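Local coordinates for putative sugar binding protein (Salmonella enterica subsp. enterica serovar Typhimurium, PDB 3KNZ), which probably binds phosphorylated sugars or related carbohydrate derivatives through its SIS domains, and may act like a glutamine-fructose-6-phosphate transaminase, at residues Arg52-Gly57 with Gly97-Val102; Gly124-Ser129 with Ala142-Thr147. All blocks are in the same frame, centred on the assembly; numbering follows the deposited sequence.

Contact 1. Residues Arg52-Gly57 with Gly97-Val102; sequences RIILTG and GKALVV
The flat groups that meet between Arg52-Thr56 and Ala99-Val102 are the peptides of two parallel strands, with Arg52, Ile54, Ala99 and Val101 on one face of the sheet and Ile53, Leu55, Leu100 and Val102 on the other. Leu100 is gripped on both polar backbone atoms: its N donates to Arg52 O at 2.9 Å, and its O receives Ile54 N at 2.9 Å and almost straight (177°). The alternation continues with Val102, whose N reaches Ile54 O at 2.8 Å and whose O accepts Thr56 N at 3.0 Å. On the first face Ile54 is extended about its second torsion (chi2 176°), which carries CD1 along the sheet to Ala99 CB, 3.7 Å away, while its CB rests 4.0 Å from Val101 CG2. CG of Arg52 lies alongside Ala99 CB on the same face. On the second face Leu55 and Val102 lie side by side, with CD2 of Leu55 3.9 Å from CB of Val102. The charged end of Arg52 turns to a salt bridge with Asp81, near Arg52 of the second subunit; the carboxylate probably eases the meeting of like charges. Thr56 OG1 bonds to Cys83 O. Directional backbone bonds thus fix the register of two central strands of the SIS sheet, and aliphatic branches pack along both faces, leaving charge to the end near the dimer partner.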
loop_
_atom_site.group_PDB
_atom_site.type_symbol
_atom_site.label_atom_id
_atom_site.label_comp_id
_atom_site.label_asym_id
_atom_site.label_seq_id
_atom_site.Cartn_x
_atom_site.Cartn_y
_atom_site.Cartn_z
ATOM N N ARG A 52 6.276 19.582 -1.109
ATOM C CA ARG A 52 5.604 18.362 -1.573
ATOM C C ARG A 52 4.170 18.267 -1.042
ATOM O O ARG A 52 3.811 18.923 -0.056
ATOM C CB ARG A 52 6.398 17.124 -1.130
ATOM C CG ARG A 52 6.355 16.855 0.384
ATOM C CD ARG A 52 7.370 15.794 0.841
ATOM N NE ARG A 52 7.399 14.605 -0.014
ATOM C CZ ARG A 52 8.286 14.387 -0.987
ATOM N NH1 ARG A 52 9.248 15.265 -1.246
ATOM N NH2 ARG A 52 8.219 13.273 -1.704
ATOM N N ILE A 53 3.339 17.474 -1.709
ATOM C CA ILE A 53 1.984 17.246 -1.211
ATOM C C ILE A 53 1.915 15.817 -0.686
ATOM O O ILE A 53 2.449 14.896 -1.303
ATOM C CB ILE A 53 0.860 17.458 -2.275
ATOM C CG1 ILE A 53 0.806 18.908 -2.775
ATOM C CG2 ILE A 53 -0.512 17.085 -1.689
ATOM C CD1 ILE A 53 1.818 19.231 -3.829
ATOM N N ILE A 54 1.281 15.650 0.470
ATOM C CA ILE A 54 1.092 14.341 1.079
ATOM C C ILE A 54 -0.409 14.137 1.258
ATOM O O ILE A 54 -1.039 14.844 2.040
ATOM C CB ILE A 54 1.784 14.262 2.453
ATOM C CG1 ILE A 54 3.292 14.513 2.315
ATOM C CG2 ILE A 54 1.531 12.918 3.112
ATOM C CD1 ILE A 54 4.039 14.546 3.655
ATOM N N LEU A 55 -0.987 13.212 0.497
ATOM C CA LEU A 55 -2.413 12.885 0.611
ATOM C C LEU A 55 -2.543 11.665 1.514
ATOM O O LEU A 55 -1.951 10.623 1.231
ATOM C CB LEU A 55 -3.005 12.553 -0.755
ATOM C CG LEU A 55 -2.731 13.547 -1.882
ATOM C CD1 LEU A 55 -3.460 13.077 -3.133
ATOM C CD2 LEU A 55 -3.160 14.952 -1.497
ATOM N N THR A 56 -3.307 11.781 2.594
ATOM C CA THR A 56 -3.445 10.665 3.522
ATOM C C THR A 56 -4.898 10.357 3.866
ATOM O O THR A 56 -5.729 11.254 3.968
ATOM C CB THR A 56 -2.660 10.912 4.828
ATOM O OG1 THR A 56 -2.541 9.679 5.547
ATOM C CG2 THR A 56 -3.348 11.977 5.701
ATOM N N GLY A 57 -5.181 9.072 4.052
ATOM C CA GLY A 57 -6.525 8.608 4.354
ATOM C C GLY A 57 -6.642 7.102 4.214
ATOM O O GLY A 57 -5.642 6.396 3.999
ATOM N N GLY A 97 10.457 17.311 3.915
ATOM C CA GLY A 97 10.535 18.723 3.579
ATOM C C GLY A 97 9.148 19.275 3.821
ATOM O O GLY A 97 8.171 18.518 3.842
ATOM N N LYS A 98 9.051 20.582 4.023
ATOM C CA LYS A 98 7.766 21.187 4.294
ATOM C C LYS A 98 6.770 20.670 3.272
ATOM O O LYS A 98 7.037 20.681 2.076
ATOM C CB LYS A 98 7.870 22.704 4.250
ATOM C CG LYS A 98 6.647 23.418 4.772
ATOM C CD LYS A 98 6.992 24.843 5.154
ATOM C CE LYS A 98 5.798 25.542 5.752
ATOM N NZ LYS A 98 6.152 26.890 6.263
ATOM N N ALA A 99 5.625 20.203 3.751
ATOM C CA ALA A 99 4.610 19.637 2.882
ATOM C C ALA A 99 3.227 20.184 3.171
ATOM O O ALA A 99 2.983 20.804 4.215
ATOM C CB ALA A 99 4.577 18.124 3.053
ATOM N N LEU A 100 2.329 19.963 2.218
ATOM C CA LEU A 100 0.929 20.257 2.415
ATOM C C LEU A 100 0.319 18.887 2.665
ATOM O O LEU A 100 0.231 18.062 1.753
ATOM C CB LEU A 100 0.298 20.896 1.185
ATOM C CG LEU A 100 -1.230 20.985 1.232
ATOM C CD1 LEU A 100 -1.667 21.969 2.293
ATOM C CD2 LEU A 100 -1.772 21.388 -0.120
ATOM N N VAL A 101 -0.046 18.617 3.909
ATOM C CA VAL A 101 -0.662 17.347 4.245
ATOM C C VAL A 101 -2.163 17.509 4.136
ATOM O O VAL A 101 -2.757 18.310 4.850
ATOM C CB VAL A 101 -0.271 16.871 5.651
ATOM C CG1 VAL A 101 -1.096 15.668 6.040
ATOM C CG2 VAL A 101 1.219 16.545 5.701
ATOM N N VAL A 102 -2.767 16.768 3.213
ATOM C CA VAL A 102 -4.204 16.834 3.008
ATOM C C VAL A 102 -4.845 15.590 3.594
ATOM O O VAL A 102 -4.601 14.479 3.135
ATOM C CB VAL A 102 -4.569 16.914 1.513
ATOM C CG1 VAL A 102 -6.071 17.051 1.347
ATOM C CG2 VAL A 102 -3.839 18.067 0.838
#

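Contact 2. Residues Gly124-Ser129 with Ala142-Thr147; sequences GHITAS and ADYILT
Thr127 and Asp143 meet through their first torsions: Asp143 holds CG beside its own backbone N (chi1 -62°), bending the carboxylate back to Thr127, whose OG1 sits between its N and carbonyl carbon (chi1 57°) and faces Asp143 N. The Asp143 torsion lets OD2 take Thr127 N at 2.7 Å, on the anti side and 32° out of the carboxylate plane. That of Thr127 puts OG1 3.1 Å from Asp143 N, which donates to it and also has a weak bond to Thr127 O. The hydroxyl also bonds Ala141 O, and Asp143 OD1 pairs with Arg121, so neighbours hold both groups in place. Beyond this polar pair the chains run parallel: Ser129 N reaches Tyr144 O at 3.1 Å, and Ser129 O takes Leu146 N at 2.8 Å. Ile126 CG2 abuts the edge of the Tyr144 ring, 3.7 Å from CE2. A water donates to Ser129 OG, which also bonds Asp139. The short, weakly bonded strand 144-145 is the outermost strand of the sheet within the chain, flanking strand 126-131, whose other neighbour is strand 99-105. Helix 111-122 packs on Thr127, Ser129 and Ala142, whereas helix 36-47 touches Tyr144 and Leu146.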
loop_
_atom_site.group_PDB
_atom_site.type_symbol
_atom_site.label_atom_id
_atom_site.label_comp_id
_atom_site.label_asym_id
_atom_site.label_seq_id
_atom_site.Cartn_x
_atom_site.Cartn_y
_atom_site.Cartn_z
ATOM N N GLY A 124 5.153 21.901 11.817
ATOM C CA GLY A 124 5.253 23.001 10.862
ATOM C C GLY A 124 4.676 22.792 9.470
ATOM O O GLY A 124 4.687 23.710 8.656
ATOM N N HIS A 125 4.172 21.599 9.175
ATOM C CA HIS A 125 3.589 21.355 7.858
ATOM C C HIS A 125 2.215 22.016 7.775
ATOM O O HIS A 125 1.516 22.129 8.780
ATOM C CB HIS A 125 3.461 19.854 7.574
ATOM C CG HIS A 125 4.760 19.114 7.610
ATOM N ND1 HIS A 125 5.665 19.148 6.571
ATOM C CD2 HIS A 125 5.302 18.308 8.553
ATOM C CE1 HIS A 125 6.715 18.408 6.879
ATOM N NE2 HIS A 125 6.520 17.887 8.078
ATOM N N ILE A 126 1.840 22.470 6.581
ATOM C CA ILE A 126 0.529 23.072 6.385
ATOM C C ILE A 126 -0.450 21.919 6.232
ATOM O O ILE A 126 -0.127 20.923 5.593
ATOM C CB ILE A 126 0.445 23.973 5.118
ATOM C CG1 ILE A 126 1.390 25.173 5.215
ATOM C CG2 ILE A 126 -0.987 24.474 4.900
ATOM C CD1 ILE A 126 2.837 24.842 4.951
ATOM N N THR A 127 -1.634 22.048 6.820
ATOM C CA THR A 127 -2.635 21.000 6.714
ATOM C C THR A 127 -3.885 21.471 5.984
ATOM O O THR A 127 -4.204 22.658 5.975
ATOM C CB THR A 127 -3.059 20.490 8.093
ATOM O OG1 THR A 127 -3.544 21.592 8.875
ATOM C CG2 THR A 127 -1.889 19.817 8.800
ATOM N N ALA A 128 -4.582 20.521 5.370
ATOM C CA ALA A 128 -5.831 20.786 4.666
ATOM C C ALA A 128 -6.755 19.602 4.881
ATOM O O ALA A 128 -6.298 18.491 5.122
ATOM C CB ALA A 128 -5.584 20.991 3.188
ATOM N N SER A 129 -8.056 19.831 4.795
ATOM C CA SER A 129 -9.003 18.756 5.003
ATOM C C SER A 129 -9.908 18.604 3.800
ATOM O O SER A 129 -10.286 19.588 3.176
ATOM C CB SER A 129 -9.845 19.023 6.248
ATOM O OG SER A 129 -10.590 20.222 6.111
ATOM N N ALA A 142 -7.168 21.502 10.430
ATOM C CA ALA A 142 -6.956 21.965 9.069
ATOM C C ALA A 142 -6.705 23.465 8.971
ATOM O O ALA A 142 -7.509 24.268 9.440
ATOM C CB ALA A 142 -8.157 21.596 8.220
ATOM N N ASP A 143 -5.586 23.841 8.359
ATOM C CA ASP A 143 -5.305 25.244 8.089
ATOM C C ASP A 143 -6.225 25.709 6.965
ATOM O O ASP A 143 -6.526 26.888 6.845
ATOM C CB ASP A 143 -3.860 25.421 7.632
ATOM C CG ASP A 143 -2.866 24.999 8.677
ATOM O OD1 ASP A 143 -3.045 25.383 9.850
ATOM O OD2 ASP A 143 -1.899 24.296 8.319
ATOM N N TYR A 144 -6.642 24.768 6.119
ATOM C CA TYR A 144 -7.512 25.072 4.987
ATOM C C TYR A 144 -8.577 23.996 4.779
ATOM O O TYR A 144 -8.267 22.872 4.396
ATOM C CB TYR A 144 -6.668 25.264 3.720
ATOM C CG TYR A 144 -5.674 26.385 3.884
ATOM C CD1 TYR A 144 -6.044 27.706 3.652
ATOM C CD2 TYR A 144 -4.377 26.133 4.326
ATOM C CE1 TYR A 144 -5.146 28.740 3.830
ATOM C CE2 TYR A 144 -3.468 27.165 4.507
ATOM C CZ TYR A 144 -3.857 28.465 4.254
ATOM O OH TYR A 144 -2.960 29.498 4.426
ATOM N N ILE A 145 -9.834 24.341 5.051
ATOM C CA ILE A 145 -10.928 23.404 4.858
ATOM C C ILE A 145 -11.303 23.376 3.377
ATOM O O ILE A 145 -11.879 24.336 2.865
ATOM C CB ILE A 145 -12.175 23.776 5.682
ATOM C CG1 ILE A 145 -11.891 23.723 7.183
ATOM C CG2 ILE A 145 -13.318 22.830 5.375
ATOM C CD1 ILE A 145 -11.068 24.870 7.709
ATOM N N LEU A 146 -10.976 22.275 2.701
ATOM C CA LEU A 146 -11.278 22.100 1.270
ATOM C C LEU A 146 -12.430 21.092 1.069
ATOM O O LEU A 146 -12.390 20.231 0.185
ATOM C CB LEU A 146 -10.021 21.623 0.530
ATOM C CG LEU A 146 -8.722 22.398 0.814
ATOM C CD1 LEU A 146 -7.565 21.835 -0.022
ATOM C CD2 LEU A 146 -8.901 23.902 0.571
ATOM N N THR A 147 -13.461 21.218 1.895
ATOM C CA THR A 147 -14.593 20.307 1.865
ATOM C C THR A 147 -15.015 19.915 0.457
ATOM O O THR A 147 -15.060 20.750 -0.438
ATOM C CB THR A 147 -15.824 20.939 2.558
ATOM O OG1 THR A 147 -15.445 21.482 3.830
ATOM C CG2 THR A 147 -16.942 19.905 2.744
HETATM O O HOH W 1 -12.800 19.389 4.315
#

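In the fold
Both contacts lie side by side in one parallel sheet of the SIS domain: strand 99-105 of contact 1 is the neighbour of strand 126-131 of contact 2, probably joined to it by hydrogen bonds from Val101 N to Ile126 O and from Ala128 N to Val101 O. Their centres lie about 10 Å apart. Both are largely buried. Contact 1 sits in the middle of the sheet and relies on regular backbone bonds and aliphatic packing. Contact 2 differs in lying at the edge strand within the chain, where Ile145 is exposed; it has fewer regular bonds and draws on a carboxylate, hydroxyls and a water. His125 bridges them by accepting a bond from Ala99 N.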